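Local coordinates for response regulator receiver domain protein (CheY) (Rhodospirillum rubrum, PDB 3HEB) that probably acts as a receiver domain in two-component signalling, switched by phosphorylation of an aspartate, at residues 22-26 with 27-31; 134-138 with 139-143. All blocks are in the same frame, centred on the assembly; numbering follows the deposited sequence.

How the interactions relate
Both contacts are chain-local, each formed where a helix of the receiver fold runs out into a loop, and both are partly buried. Interaction 1 ends helix 14-26 with a Schellman motif and an arginine that grips loop carbonyls; interaction 2 ends helix 122-136 with a doubly used carbonyl and a selenomethionine laid against a backbone carbonyl and a phenylalanine ring. The two helix ends are neighbours: Val29 and Asn31 of interaction 1 lie against the Phe136 ring of interaction 2, and Ala27 O packs on Leu134. Their surroundings differ, for residues 22-31 touch no other chain in the assembly, whereas residues 134-143 meet the second subunit.

Interaction 1: residues 22-26 with 27-31; sequences KNIRR and AGVNN
Ile24 and Arg25 receive the backbone of the turn that ends the helix: Val29 N donates to Ile24 O at 3.2 Å, and Gly28 N to Arg25 O at 2.8 Å. Ala27 N has just two weak bonds, shared between Asn23 O and Ile24 O. Gly28 carries a positive phi of 91°, at which a CB would be pressed against the carbonyl oxygen of Ala27. This is a Schellman motif, and it turns the chain out of helix 14-26 toward strand 33-36, within the beta-alpha-beta crossover that links strands 6-10 and 33-36. On the buried side Ile24 and Val29 lie side by side and point the same way, with Ile24 CG2 3.5 Å from Val29 CB. Ile24 also meets Ile129 of helix 122-136. Across the turn, Arg25 bends at CB-CG (chi2 -45°) and carries its guanidinium along the loop. Arg25 NH1 bonds to two carbonyl oxygens, both lying near the guanidinium plane: Val29 O at 2.9 Å, approached from above the carbonyl plane, and Asn31 O at 2.6 Å, approached with a slight tilt. The two NH1 bonds fix the turn of the flat group; NH2 adds a weak bond to Asn31 O. A leucine in place of Arg25 would probably leave Val29 O and Asn31 O without these donors and the loop less firmly tied to the helix end. The amide of Asn31 reaches beyond the turn, where its ND2 donates to Val5 O.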
ATOM      1  N   LYS A  22       6.393 -10.420  16.917  1.00 18.16           N
ATOM      2  CA  LYS A  22       5.755 -11.689  17.229  1.00 18.76           C
ATOM      3  C   LYS A  22       4.423 -11.858  16.540  1.00 18.25           C
ATOM      4  O   LYS A  22       3.998 -12.975  16.275  1.00 20.26           O
ATOM      5  CB  LYS A  22       5.583 -11.865  18.740  1.00 21.27           C
ATOM      6  CG  LYS A  22       4.635 -10.892  19.404  1.00 24.82           C
ATOM      7  CD  LYS A  22       4.595 -11.116  20.917  1.00 27.95           C
ATOM      8  CE  LYS A  22       4.319 -12.579  21.249  1.00 29.00           C
ATOM      9  NZ  LYS A  22       3.147 -13.095  20.485  1.00 30.52           N
ATOM     10  N   ASN A  23       3.759 -10.756  16.234  1.00 17.35           N
ATOM     11  CA  ASN A  23       2.481 -10.882  15.572  1.00 15.96           C
ATOM     12  C   ASN A  23       2.655 -11.117  14.086  1.00 15.43           C
ATOM     13  O   ASN A  23       1.758 -11.635  13.426  1.00 14.12           O
ATOM     14  CB  ASN A  23       1.618  -9.666  15.872  1.00 15.69           C
ATOM     15  CG  ASN A  23       0.953  -9.776  17.227  1.00 16.37           C
ATOM     16  OD1 ASN A  23       0.004 -10.541  17.394  1.00 18.70           O
ATOM     17  ND2 ASN A  23       1.461  -9.039  18.206  1.00 15.22           N
ATOM     18  N   ILE A  24       3.820 -10.764  13.561  1.00 14.99           N
ATOM     19  CA  ILE A  24       4.083 -11.009  12.157  1.00 15.72           C
ATOM     20  C   ILE A  24       4.299 -12.519  12.032  1.00 16.86           C
ATOM     21  O   ILE A  24       3.870 -13.142  11.052  1.00 16.14           O
ATOM     22  CB  ILE A  24       5.345 -10.266  11.676  1.00 15.61           C
ATOM     23  CG1 ILE A  24       5.079  -8.759  11.647  1.00 15.20           C
ATOM     24  CG2 ILE A  24       5.753 -10.759  10.295  1.00 14.34           C
ATOM     25  CD1 ILE A  24       3.930  -8.362  10.760  1.00 15.07           C
ATOM     26  N   ARG A  25       4.969 -13.095  13.030  1.00 15.66           N
ATOM     27  CA  ARG A  25       5.232 -14.531  13.045  1.00 16.22           C
ATOM     28  C   ARG A  25       3.915 -15.226  13.285  1.00 17.52           C
ATOM     29  O   ARG A  25       3.649 -16.280  12.722  1.00 18.19           O
ATOM     30  CB  ARG A  25       6.197 -14.914  14.169  1.00 14.03           C
ATOM     31  CG  ARG A  25       7.514 -14.188  14.138  1.00 16.28           C
ATOM     32  CD  ARG A  25       8.072 -14.152  12.728  1.00 15.67           C
ATOM     33  NE  ARG A  25       9.438 -13.643  12.694  1.00 14.61           N
ATOM     34  CZ  ARG A  25      10.112 -13.388  11.578  1.00 14.19           C
ATOM     35  NH1 ARG A  25       9.544 -13.582  10.396  1.00 13.25           N
ATOM     36  NH2 ARG A  25      11.375 -12.985  11.646  1.00 14.38           N
ATOM     37  N   ARG A  26       3.091 -14.616  14.129  1.00 19.70           N
ATOM     38  CA  ARG A  26       1.785 -15.167  14.463  1.00 22.10           C
ATOM     39  C   ARG A  26       0.981 -15.370  13.184  1.00 20.89           C
ATOM     40  O   ARG A  26       0.185 -16.296  13.086  1.00 23.15           O
ATOM     41  CB  ARG A  26       1.041 -14.202  15.385  1.00 25.92           C
ATOM     42  CG  ARG A  26       0.157 -14.863  16.438  1.00 32.46           C
ATOM     43  CD  ARG A  26      -0.616 -13.793  17.218  1.00 38.17           C
ATOM     44  NE  ARG A  26      -1.116 -14.261  18.511  1.00 41.84           N
ATOM     45  CZ  ARG A  26      -0.340 -14.629  19.526  1.00 44.02           C
ATOM     46  NH1 ARG A  26       0.984 -14.589  19.410  1.00 42.90           N
ATOM     47  NH2 ARG A  26      -0.890 -15.034  20.666  1.00 45.11           N
ATOM     48  N   ALA A  27       1.209 -14.500  12.207  1.00 18.98           N
ATOM     49  CA  ALA A  27       0.502 -14.557  10.934  1.00 18.06           C
ATOM     50  C   ALA A  27       1.090 -15.595   9.978  1.00 18.11           C
ATOM     51  O   ALA A  27       0.595 -15.772   8.862  1.00 18.67           O
ATOM     52  CB  ALA A  27       0.511 -13.180  10.284  1.00 17.30           C
ATOM     53  N   GLY A  28       2.140 -16.278  10.415  1.00 17.41           N
ATOM     54  CA  GLY A  28       2.755 -17.291   9.579  1.00 17.59           C
ATOM     55  C   GLY A  28       3.878 -16.761   8.709  1.00 19.45           C
ATOM     56  O   GLY A  28       4.395 -17.479   7.850  1.00 18.67           O
ATOM     57  N   VAL A  29       4.262 -15.504   8.915  1.00 19.51           N
ATOM     58  CA  VAL A  29       5.334 -14.922   8.122  1.00 19.68           C
ATOM     59  C   VAL A  29       6.679 -15.263   8.735  1.00 18.79           C
ATOM     60  O   VAL A  29       6.971 -14.875   9.859  1.00 19.62           O
ATOM     61  CB  VAL A  29       5.192 -13.379   8.012  1.00 19.20           C
ATOM     62  CG1 VAL A  29       6.386 -12.792   7.273  1.00 17.41           C
ATOM     63  CG2 VAL A  29       3.929 -13.033   7.257  1.00 18.80           C
ATOM     64  N   ASN A  30       7.501 -15.986   7.979  1.00 19.85           N
ATOM     65  CA  ASN A  30       8.828 -16.395   8.439  1.00 21.37           C
ATOM     66  C   ASN A  30       9.961 -15.561   7.846  1.00 21.17           C
ATOM     67  O   ASN A  30      11.136 -15.833   8.105  1.00 21.47           O
ATOM     68  CB  ASN A  30       9.066 -17.862   8.093  1.00 23.02           C
ATOM     69  CG  ASN A  30       8.086 -18.787   8.776  1.00 27.06           C
ATOM     70  OD1 ASN A  30       7.840 -19.898   8.305  1.00 31.71           O
ATOM     71  ND2 ASN A  30       7.525 -18.343   9.898  1.00 27.91           N
ATOM     72  N   ASN A  31       9.617 -14.548   7.057  1.00 20.47           N
ATOM     73  CA  ASN A  31      10.622 -13.696   6.429  1.00 21.14           C
ATOM     74  C   ASN A  31      11.608 -13.064   7.411  1.00 21.88           C
ATOM     75  O   ASN A  31      11.277 -12.778   8.565  1.00 20.16           O
ATOM     76  CB  ASN A  31       9.952 -12.582   5.613  1.00 21.64           C
ATOM     77  CG  ASN A  31       9.114 -13.120   4.471  1.00 22.34           C
ATOM     78  OD1 ASN A  31       8.063 -13.727   4.688  1.00 24.03           O
ATOM     79  ND2 ASN A  31       9.581 -12.912   3.240  1.00 20.97           N
TER

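Interaction 2: residues 134-138 with 139-143; sequences LFFSV and MQVPE
Met139, present as selenomethionine, lies back against Phe135 and Phe136, its N donating to Phe135 O at 2.9 Å almost in line with the carbonyl. Phe135 O also takes the N-H of Val138, so one oxygen anchors two successive residues, while the bond from Met139 N to Phe136 O is weak. The tight part lies around the selenomethionine, which touches both phenylalanines. Met139 CG sits between the backbone N and the carbonyl carbon (chi1 68°), which lays it 3.3 Å from Phe136 O. Beyond it, Met139 SE comes within 4.2 Å of Phe135 CD2 and approaches the ring obliquely, a Met-aromatic contact. Farther along the loop a single apolar contact remains, Phe136 CE1 to Val141 CG2 at 3.9 Å, where the two side chains cross at a slant. On the solvent side, Ser137 turns away from the loop and its OG donates to Leu134 O at 2.6 Å, back within the helix. Gln140 leaves the helix end, and its OE1 is hydrogen-bonded to Thr117 OG1 of the second subunit. Phe136 packs on Val5, just ahead of strand 6-10, while the Phe135 ring stacks on Phe135 of the second subunit, placing the end of helix 122-136 in a dimer contact that also draws in helix 101-109 and strand 114-117 of the partner.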
ATOM      1  N   LEU A 134      -0.622 -11.017   7.286  1.00 11.82           N
ATOM      2  CA  LEU A 134      -1.409 -11.815   6.358  1.00 12.09           C
ATOM      3  C   LEU A 134      -1.453 -11.163   4.983  1.00 13.40           C
ATOM      4  O   LEU A 134      -1.304 -11.838   3.973  1.00 14.96           O
ATOM      5  CB  LEU A 134      -2.835 -11.996   6.887  1.00 10.98           C
ATOM      6  CG  LEU A 134      -2.929 -12.948   8.080  1.00 14.00           C
ATOM      7  CD1 LEU A 134      -4.337 -12.950   8.653  1.00 12.17           C
ATOM      8  CD2 LEU A 134      -2.517 -14.351   7.618  1.00 11.64           C
ATOM      9  N   PHE A 135      -1.664  -9.851   4.956  1.00 15.36           N
ATOM     10  CA  PHE A 135      -1.729  -9.092   3.710  1.00 16.50           C
ATOM     11  C   PHE A 135      -0.382  -9.127   2.997  1.00 16.93           C
ATOM     12  O   PHE A 135      -0.314  -9.279   1.782  1.00 17.11           O
ATOM     13  CB  PHE A 135      -2.104  -7.644   4.008  1.00 18.79           C
ATOM     14  CG  PHE A 135      -2.489  -6.863   2.795  1.00 19.10           C
ATOM     15  CD1 PHE A 135      -3.592  -7.242   2.030  1.00 19.54           C
ATOM     16  CD2 PHE A 135      -1.766  -5.736   2.425  1.00 18.37           C
ATOM     17  CE1 PHE A 135      -3.967  -6.500   0.906  1.00 19.95           C
ATOM     18  CE2 PHE A 135      -2.130  -4.990   1.310  1.00 17.08           C
ATOM     19  CZ  PHE A 135      -3.231  -5.370   0.547  1.00 17.71           C
ATOM     20  N   PHE A 136       0.684  -8.972   3.769  1.00 17.00           N
ATOM     21  CA  PHE A 136       2.036  -9.005   3.244  1.00 17.96           C
ATOM     22  C   PHE A 136       2.236 -10.279   2.423  1.00 19.81           C
ATOM     23  O   PHE A 136       2.780 -10.254   1.322  1.00 19.90           O
ATOM     24  CB  PHE A 136       3.033  -8.994   4.409  1.00 19.10           C
ATOM     25  CG  PHE A 136       4.443  -9.315   4.003  1.00 22.39           C
ATOM     26  CD1 PHE A 136       5.261  -8.336   3.439  1.00 21.94           C
ATOM     27  CD2 PHE A 136       4.951 -10.609   4.159  1.00 21.92           C
ATOM     28  CE1 PHE A 136       6.557  -8.636   3.038  1.00 21.07           C
ATOM     29  CE2 PHE A 136       6.252 -10.920   3.761  1.00 21.47           C
ATOM     30  CZ  PHE A 136       7.055  -9.928   3.197  1.00 23.19           C
ATOM     31  N   SER A 137       1.785 -11.400   2.966  1.00 20.88           N
ATOM     32  CA  SER A 137       1.952 -12.678   2.290  1.00 22.31           C
ATOM     33  C   SER A 137       1.056 -12.812   1.071  1.00 21.16           C
ATOM     34  O   SER A 137       1.186 -13.767   0.305  1.00 21.85           O
ATOM     35  CB  SER A 137       1.672 -13.818   3.268  1.00 22.61           C
ATOM     36  OG  SER A 137       0.304 -13.832   3.621  1.00 25.64           O
ATOM     37  N   VAL A 138       0.159 -11.850   0.887  1.00 18.54           N
ATOM     38  CA  VAL A 138      -0.771 -11.861  -0.241  1.00 16.88           C
ATOM     39  C   VAL A 138      -0.349 -10.906  -1.367  1.00 15.37           C
ATOM     40  O   VAL A 138      -0.688 -11.120  -2.535  1.00 13.85           O
ATOM     41  CB  VAL A 138      -2.194 -11.477   0.248  1.00 18.51           C
ATOM     42  CG1 VAL A 138      -3.014 -10.899  -0.887  1.00 18.47           C
ATOM     43  CG2 VAL A 138      -2.888 -12.698   0.837  1.00 18.61           C
HETATM   44  N   MSE A 139       0.396  -9.862  -1.009  1.00 12.33           N
HETATM   45  CA  MSE A 139       0.851  -8.847  -1.960  1.00 10.97           C
HETATM   46  C   MSE A 139       2.178  -9.178  -2.629  1.00 11.50           C
HETATM   47  O   MSE A 139       2.913 -10.053  -2.174  1.00 12.40           O
HETATM   48  CB  MSE A 139       0.980  -7.480  -1.256  1.00  8.53           C
HETATM   49  CG  MSE A 139       2.087  -7.379  -0.211  1.00  4.53           C
HETATM   50 SE   MSE A 139       2.103  -5.797   0.701  1.00  1.27          SE
HETATM   51  CE  MSE A 139       3.230  -4.880  -0.283  1.00  5.14           C
ATOM     52  N   GLN A 140       2.467  -8.475  -3.720  1.00 12.18           N
ATOM     53  CA  GLN A 140       3.728  -8.636  -4.443  1.00 13.17           C
ATOM     54  C   GLN A 140       4.689  -7.541  -3.966  1.00 13.72           C
ATOM     55  O   GLN A 140       4.348  -6.360  -4.013  1.00 13.06           O
ATOM     56  CB  GLN A 140       3.513  -8.456  -5.944  1.00 14.69           C
ATOM     57  CG  GLN A 140       2.657  -9.503  -6.610  1.00 15.68           C
ATOM     58  CD  GLN A 140       3.451 -10.717  -7.029  1.00 17.69           C
ATOM     59  OE1 GLN A 140       2.909 -11.636  -7.643  1.00 21.14           O
ATOM     60  NE2 GLN A 140       4.744 -10.729  -6.710  1.00 16.76           N
ATOM     61  N   VAL A 141       5.873  -7.929  -3.494  1.00 13.92           N
ATOM     62  CA  VAL A 141       6.884  -6.963  -3.061  1.00 14.21           C
ATOM     63  C   VAL A 141       7.946  -6.986  -4.150  1.00 16.38           C
ATOM     64  O   VAL A 141       8.605  -7.998  -4.355  1.00 17.33           O
ATOM     65  CB  VAL A 141       7.544  -7.352  -1.720  1.00 11.36           C
ATOM     66  CG1 VAL A 141       8.611  -6.339  -1.369  1.00 11.36           C
ATOM     67  CG2 VAL A 141       6.506  -7.395  -0.615  1.00  9.97           C
ATOM     68  N   PRO A 142       8.137  -5.863  -4.856  1.00 18.77           N
ATOM     69  CA  PRO A 142       9.125  -5.797  -5.934  1.00 19.10           C
ATOM     70  C   PRO A 142      10.553  -5.557  -5.477  1.00 20.32           C
ATOM     71  O   PRO A 142      10.793  -5.172  -4.329  1.00 21.14           O
ATOM     72  CB  PRO A 142       8.615  -4.634  -6.767  1.00 18.72           C
ATOM     73  CG  PRO A 142       8.214  -3.658  -5.677  1.00 16.04           C
ATOM     74  CD  PRO A 142       7.455  -4.560  -4.700  1.00 19.02           C
ATOM     75  N   GLU A 143      11.490  -5.797  -6.392  1.00 20.37           N
ATOM     76  CA  GLU A 143      12.906  -5.554  -6.150  1.00 21.64           C
ATOM     77  C   GLU A 143      13.118  -4.143  -6.678  1.00 20.06           C
ATOM     78  O   GLU A 143      12.424  -3.710  -7.595  1.00 21.86           O
ATOM     79  CB  GLU A 143      13.788  -6.510  -6.957  1.00 23.09           C
ATOM     80  CG  GLU A 143      13.675  -7.973  -6.571  1.00 27.99           C
ATOM     81  CD  GLU A 143      14.386  -8.884  -7.553  1.00 28.42           C
ATOM     82  OE1 GLU A 143      14.017  -8.863  -8.745  1.00 32.29           O
ATOM     83  OE2 GLU A 143      15.308  -9.616  -7.139  1.00 29.65           O
TER